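Local coordinates for protein porin (PDB 5DL7) that forms a beta-barrel of the OprD porin family in the outer membrane of Acinetobacter baumannii and probably lets small molecules pass through it, at residues Lys208-His216 with Phe227-Pro235. Numbering follows the deposited sequence.
Sequences KDYRLRAYH and FLGFNGKQP
Asp-209 O takes the backbone N-H of Lys-233 at 2.9 Å, while the Asp-209 carboxylate lies against the Pro-235 ring, OD2 to CD. At Tyr-210 the aromatic ring leans across the neighbouring strand, with CG anti to its own carbonyl carbon (chi1 -70°). Gly-232, which has no side chain to block this path, lays its CA over the ring face in a CH-pi contact, 4.1 Å from the centroid. The phenol OH then donates to Gln-234 OE1 (2.6 Å), which sits at the ring edge and receives the bond in its carbonyl plane. Arg-211 and Asn-231 form a hydrogen-bonded pair joined by both backbone N-H groups and again through side chains. A bend at chi3 (72°) brings Arg-211 NE to a lone pair of Asn-231 OD1 at 2.8 Å, the oxygen lying in the guanidinium plane, and NH2 adds a weak bond to the same atom. Successive residues of an antiparallel hairpin turn to opposite faces, here strands 210-219 and 223-235 in the wall of an OprD-type barrel. Leu-212 shares its face with Ala-214, Leu-228 and Phe-230, consistent with a lipid-facing surface, its CD2 packing on Phe-230 CB at 3.6 Å. Arg-213 returns to the face of Arg-211: its guanidinium has Arg-211 NH2 over the centre of one face and Phe-227 CE2 over the opposite face, toward the rim of the group, with guanidinium and phenyl planes 71° apart. One water accepts from Arg-213 NE and donates to Asn-231 OD1, giving that oxygen a third donor and tying the two arginines to one amide. Ala-214 CB meets Leu-228 CD2. Tyr-215 and Phe-227 run alongside each other, Phe-227 CD2 reaching the edge of the Tyr-215 ring, 4.0 Å from Tyr-215 CD2; Pro-132 touches both side chains, and Phe-249 meets Phe-227 edge-to-face.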
ATOM      1  N   LYS A 208     -20.038  16.677   0.136  1.00 43.76           N
ATOM      2  CA  LYS A 208     -19.388  17.757   0.853  1.00 47.13           C
ATOM      3  C   LYS A 208     -18.259  17.231   1.774  1.00 47.41           C
ATOM      4  O   LYS A 208     -17.067  17.679   1.735  1.00 48.72           O
ATOM      5  CB  LYS A 208     -20.471  18.543   1.672  1.00 54.83           C
ATOM      6  CG  LYS A 208     -19.855  19.863   2.193  1.00 58.32           C
ATOM      7  CD  LYS A 208     -20.858  20.779   2.866  1.00 65.23           C
ATOM      8  CE  LYS A 208     -21.523  20.056   4.000  1.00 68.81           C
ATOM      9  NZ  LYS A 208     -22.493  20.997   4.585  1.00 76.12           N
ATOM     10  N   ASP A 209     -18.733  16.304   2.599  1.00 37.94           N
ATOM     11  CA  ASP A 209     -17.873  15.806   3.657  1.00 37.32           C
ATOM     12  C   ASP A 209     -17.523  14.321   3.503  1.00 37.58           C
ATOM     13  O   ASP A 209     -16.630  13.841   4.211  1.00 36.50           O
ATOM     14  CB  ASP A 209     -18.577  15.977   4.939  1.00 38.55           C
ATOM     15  CG  ASP A 209     -18.685  17.440   5.404  1.00 45.02           C
ATOM     16  OD1 ASP A 209     -17.927  18.369   4.983  1.00 44.53           O
ATOM     17  OD2 ASP A 209     -19.633  17.633   6.188  1.00 48.29           O
ATOM     18  N   TYR A 210     -18.037  13.612   2.478  1.00 33.04           N
ATOM     19  CA  TYR A 210     -17.910  12.216   2.318  1.00 29.45           C
ATOM     20  C   TYR A 210     -17.597  11.882   0.881  1.00 31.46           C
ATOM     21  O   TYR A 210     -17.994  12.625  -0.060  1.00 33.80           O
ATOM     22  CB  TYR A 210     -19.092  11.430   2.729  1.00 31.93           C
ATOM     23  CG  TYR A 210     -19.393  11.345   4.146  1.00 32.27           C
ATOM     24  CD1 TYR A 210     -19.942  12.419   4.824  1.00 35.39           C
ATOM     25  CD2 TYR A 210     -18.866  10.320   4.870  1.00 33.06           C
ATOM     26  CE1 TYR A 210     -20.099  12.368   6.229  1.00 35.68           C
ATOM     27  CE2 TYR A 210     -19.115  10.226   6.221  1.00 31.51           C
ATOM     28  CZ  TYR A 210     -19.636  11.255   6.897  1.00 34.28           C
ATOM     29  OH  TYR A 210     -19.806  11.241   8.264  1.00 34.92           O
ATOM     30  N   ARG A 211     -16.884  10.804   0.661  1.00 28.52           N
ATOM     31  CA  ARG A 211     -16.591  10.264  -0.672  1.00 27.27           C
ATOM     32  C   ARG A 211     -17.191   8.894  -0.635  1.00 27.31           C
ATOM     33  O   ARG A 211     -16.882   8.099   0.304  1.00 27.56           O
ATOM     34  CB  ARG A 211     -15.117  10.251  -0.905  1.00 31.50           C
ATOM     35  CG  ARG A 211     -14.661   9.527  -2.175  1.00 32.45           C
ATOM     36  CD  ARG A 211     -13.137   9.609  -2.413  1.00 36.48           C
ATOM     37  NE  ARG A 211     -12.402   8.770  -1.444  1.00 36.08           N
ATOM     38  CZ  ARG A 211     -11.190   8.233  -1.645  1.00 38.80           C
ATOM     39  NH1 ARG A 211     -10.486   8.690  -2.690  1.00 44.07           N
ATOM     40  NH2 ARG A 211     -10.586   7.507  -0.696  1.00 41.54           N
ATOM     41  N   LEU A 212     -17.837   8.464  -1.703  1.00 25.41           N
ATOM     42  CA  LEU A 212     -18.462   7.090  -1.829  1.00 25.98           C
ATOM     43  C   LEU A 212     -17.815   6.439  -3.055  1.00 24.44           C
ATOM     44  O   LEU A 212     -17.600   7.115  -4.048  1.00 25.50           O
ATOM     45  CB  LEU A 212     -19.950   7.210  -2.124  1.00 28.95           C
ATOM     46  CG  LEU A 212     -20.778   8.013  -1.198  1.00 39.89           C
ATOM     47  CD1 LEU A 212     -22.271   7.935  -1.589  1.00 44.43           C
ATOM     48  CD2 LEU A 212     -20.627   7.802   0.273  1.00 43.00           C
ATOM     49  N   ARG A 213     -17.391   5.151  -3.022  1.00 22.91           N
ATOM     50  CA  ARG A 213     -16.642   4.518  -4.028  1.00 24.02           C
ATOM     51  C   ARG A 213     -17.252   3.099  -4.226  1.00 20.90           C
ATOM     52  O   ARG A 213     -17.683   2.406  -3.273  1.00 21.51           O
ATOM     53  CB  ARG A 213     -15.217   4.364  -3.635  1.00 25.36           C
ATOM     54  CG  ARG A 213     -14.529   5.727  -3.382  1.00 27.13           C
ATOM     55  CD  ARG A 213     -13.054   5.576  -3.265  1.00 28.89           C
ATOM     56  NE  ARG A 213     -12.789   4.901  -1.987  1.00 27.74           N
ATOM     57  CZ  ARG A 213     -11.608   4.315  -1.634  1.00 28.24           C
ATOM     58  NH1 ARG A 213     -10.616   4.301  -2.493  1.00 30.60           N
ATOM     59  NH2 ARG A 213     -11.342   3.806  -0.396  1.00 26.56           N
ATOM     60  N   ALA A 214     -17.164   2.663  -5.489  1.00 21.60           N
ATOM     61  CA  ALA A 214     -17.670   1.330  -5.902  1.00 22.20           C
ATOM     62  C   ALA A 214     -16.782   0.921  -7.076  1.00 20.43           C
ATOM     63  O   ALA A 214     -16.656   1.619  -8.036  1.00 21.02           O
ATOM     64  CB  ALA A 214     -19.123   1.320  -6.249  1.00 23.09           C
ATOM     65  N   TYR A 215     -16.300  -0.327  -7.010  1.00 18.98           N
ATOM     66  CA  TYR A 215     -15.522  -0.861  -8.123  1.00 19.14           C
ATOM     67  C   TYR A 215     -15.802  -2.371  -8.243  1.00 19.78           C
ATOM     68  O   TYR A 215     -16.121  -3.079  -7.276  1.00 20.81           O
ATOM     69  CB  TYR A 215     -13.984  -0.732  -7.905  1.00 19.64           C
ATOM     70  CG  TYR A 215     -13.530   0.705  -7.837  1.00 20.75           C
ATOM     71  CD1 TYR A 215     -13.268   1.429  -8.952  1.00 21.56           C
ATOM     72  CD2 TYR A 215     -13.444   1.264  -6.551  1.00 23.21           C
ATOM     73  CE1 TYR A 215     -13.008   2.823  -8.863  1.00 23.24           C
ATOM     74  CE2 TYR A 215     -13.140   2.641  -6.456  1.00 25.60           C
ATOM     75  CZ  TYR A 215     -12.955   3.347  -7.577  1.00 25.48           C
ATOM     76  OH  TYR A 215     -12.645   4.690  -7.402  1.00 28.69           O
ATOM     77  N   HIS A 216     -15.654  -2.847  -9.439  1.00 20.74           N
ATOM     78  CA  HIS A 216     -15.651  -4.267  -9.805  1.00 19.70           C
ATOM     79  C   HIS A 216     -14.298  -4.633 -10.474  1.00 21.90           C
ATOM     80  O   HIS A 216     -13.770  -3.854 -11.212  1.00 20.01           O
ATOM     81  CB  HIS A 216     -16.832  -4.651 -10.769  1.00 22.43           C
ATOM     82  CG  HIS A 216     -16.665  -6.000 -11.418  1.00 25.10           C
ATOM     83  ND1 HIS A 216     -16.900  -7.176 -10.740  1.00 25.93           N
ATOM     84  CD2 HIS A 216     -16.171  -6.351 -12.623  1.00 27.77           C
ATOM     85  CE1 HIS A 216     -16.593  -8.191 -11.520  1.00 26.76           C
ATOM     86  NE2 HIS A 216     -16.231  -7.739 -12.688  1.00 26.88           N
ATOM     87  N   PHE A 227     -15.940  -3.951  -4.589  1.00 18.99           N
ATOM     88  CA  PHE A 227     -15.639  -3.082  -3.446  1.00 18.50           C
ATOM     89  C   PHE A 227     -16.769  -2.067  -3.320  1.00 18.77           C
ATOM     90  O   PHE A 227     -17.143  -1.448  -4.343  1.00 19.63           O
ATOM     91  CB  PHE A 227     -14.355  -2.275  -3.731  1.00 19.22           C
ATOM     92  CG  PHE A 227     -14.038  -1.205  -2.686  1.00 19.77           C
ATOM     93  CD1 PHE A 227     -13.450  -1.606  -1.498  1.00 20.45           C
ATOM     94  CD2 PHE A 227     -14.491   0.058  -2.875  1.00 21.41           C
ATOM     95  CE1 PHE A 227     -13.172  -0.646  -0.551  1.00 20.76           C
ATOM     96  CE2 PHE A 227     -14.190   1.062  -1.906  1.00 21.22           C
ATOM     97  CZ  PHE A 227     -13.582   0.678  -0.756  1.00 21.13           C
ATOM     98  N   LEU A 228     -17.167  -1.804  -2.096  1.00 18.08           N
ATOM     99  CA  LEU A 228     -17.990  -0.626  -1.803  1.00 20.49           C
ATOM    100  C   LEU A 228     -17.351   0.058  -0.606  1.00 21.39           C
ATOM    101  O   LEU A 228     -16.898  -0.652   0.317  1.00 20.68           O
ATOM    102  CB  LEU A 228     -19.397  -1.032  -1.330  1.00 22.55           C
ATOM    103  CG  LEU A 228     -20.214  -1.698  -2.441  1.00 25.73           C
ATOM    104  CD1 LEU A 228     -21.549  -2.129  -1.712  1.00 28.82           C
ATOM    105  CD2 LEU A 228     -20.548  -0.695  -3.537  1.00 27.01           C
ATOM    106  N   GLY A 229     -17.351   1.354  -0.586  1.00 20.31           N
ATOM    107  CA  GLY A 229     -16.698   2.049   0.580  1.00 22.29           C
ATOM    108  C   GLY A 229     -17.116   3.481   0.683  1.00 22.87           C
ATOM    109  O   GLY A 229     -17.604   4.081  -0.291  1.00 22.51           O
ATOM    110  N   PHE A 230     -16.865   4.068   1.858  1.00 21.81           N
ATOM    111  CA  PHE A 230     -17.004   5.512   1.984  1.00 24.70           C
ATOM    112  C   PHE A 230     -15.953   5.981   2.958  1.00 24.08           C
ATOM    113  O   PHE A 230     -15.456   5.235   3.779  1.00 24.17           O
ATOM    114  CB  PHE A 230     -18.379   5.901   2.405  1.00 26.29           C
ATOM    115  CG  PHE A 230     -18.795   5.499   3.783  1.00 27.25           C
ATOM    116  CD1 PHE A 230     -18.435   6.273   4.889  1.00 30.31           C
ATOM    117  CD2 PHE A 230     -19.500   4.386   4.016  1.00 26.07           C
ATOM    118  CE1 PHE A 230     -18.776   5.881   6.164  1.00 30.41           C
ATOM    119  CE2 PHE A 230     -19.889   3.991   5.314  1.00 27.50           C
ATOM    120  CZ  PHE A 230     -19.564   4.775   6.395  1.00 30.47           C
ATOM    121  N   ASN A 231     -15.655   7.257   2.844  1.00 24.84           N
ATOM    122  CA  ASN A 231     -14.794   7.927   3.837  1.00 24.86           C
ATOM    123  C   ASN A 231     -15.149   9.386   4.002  1.00 30.54           C
ATOM    124  O   ASN A 231     -15.613  10.020   3.072  1.00 28.55           O
ATOM    125  CB  ASN A 231     -13.318   7.741   3.466  1.00 26.05           C
ATOM    126  CG  ASN A 231     -12.889   8.432   2.199  1.00 27.62           C
ATOM    127  OD1 ASN A 231     -13.170   7.976   1.089  1.00 29.61           O
ATOM    128  ND2 ASN A 231     -12.157   9.587   2.345  1.00 32.75           N
ATOM    129  N   GLY A 232     -15.007   9.904   5.211  1.00 29.23           N
ATOM    130  CA  GLY A 232     -15.428  11.247   5.421  1.00 30.86           C
ATOM    131  C   GLY A 232     -14.759  11.939   6.569  1.00 31.42           C
ATOM    132  O   GLY A 232     -13.957  11.303   7.293  1.00 29.33           O
ATOM    133  N   LYS A 233     -14.989  13.224   6.577  1.00 32.51           N
ATOM    134  CA  LYS A 233     -14.511  14.094   7.654  1.00 33.23           C
ATOM    135  C   LYS A 233     -15.610  15.114   7.829  1.00 37.59           C
ATOM    136  O   LYS A 233     -15.820  15.990   6.951  1.00 35.25           O
ATOM    137  CB  LYS A 233     -13.199  14.735   7.248  1.00 36.39           C
ATOM    138  CG  LYS A 233     -12.773  15.781   8.300  1.00 43.45           C
ATOM    139  CD  LYS A 233     -11.349  16.269   7.908  1.00 48.80           C
ATOM    140  CE  LYS A 233     -10.869  17.447   8.738  1.00 58.89           C
ATOM    141  NZ  LYS A 233      -9.718  18.094   7.996  1.00 63.29           N
ATOM    142  N   GLN A 234     -16.393  14.909   8.844  1.00 34.77           N
ATOM    143  CA  GLN A 234     -17.556  15.664   9.016  1.00 38.76           C
ATOM    144  C   GLN A 234     -17.417  16.526  10.319  1.00 39.59           C
ATOM    145  O   GLN A 234     -17.297  15.981  11.404  1.00 37.18           O
ATOM    146  CB  GLN A 234     -18.717  14.689   9.282  1.00 40.06           C
ATOM    147  CG  GLN A 234     -20.090  15.322   9.484  1.00 45.08           C
ATOM    148  CD  GLN A 234     -21.158  14.275   9.786  1.00 46.12           C
ATOM    149  OE1 GLN A 234     -21.070  13.117   9.566  1.00 44.52           O
ATOM    150  NE2 GLN A 234     -22.220  14.770  10.270  1.00 51.95           N
ATOM    151  N   PRO A 235     -17.634  17.822  10.206  1.00 41.45           N
ATOM    152  CA  PRO A 235     -17.537  18.659  11.441  1.00 43.84           C
ATOM    153  C   PRO A 235     -18.744  18.395  12.279  1.00 46.05           C
ATOM    154  O   PRO A 235     -19.815  18.564  11.751  1.00 54.01           O
ATOM    155  CB  PRO A 235     -17.557  20.072  10.914  1.00 48.30           C
ATOM    156  CG  PRO A 235     -17.741  20.022   9.437  1.00 48.17           C
ATOM    157  CD  PRO A 235     -17.646  18.622   8.948  1.00 43.21           C
TER
HETATM  158  O   HOH W   1     -14.165   5.543   0.276  1.00 27.27           O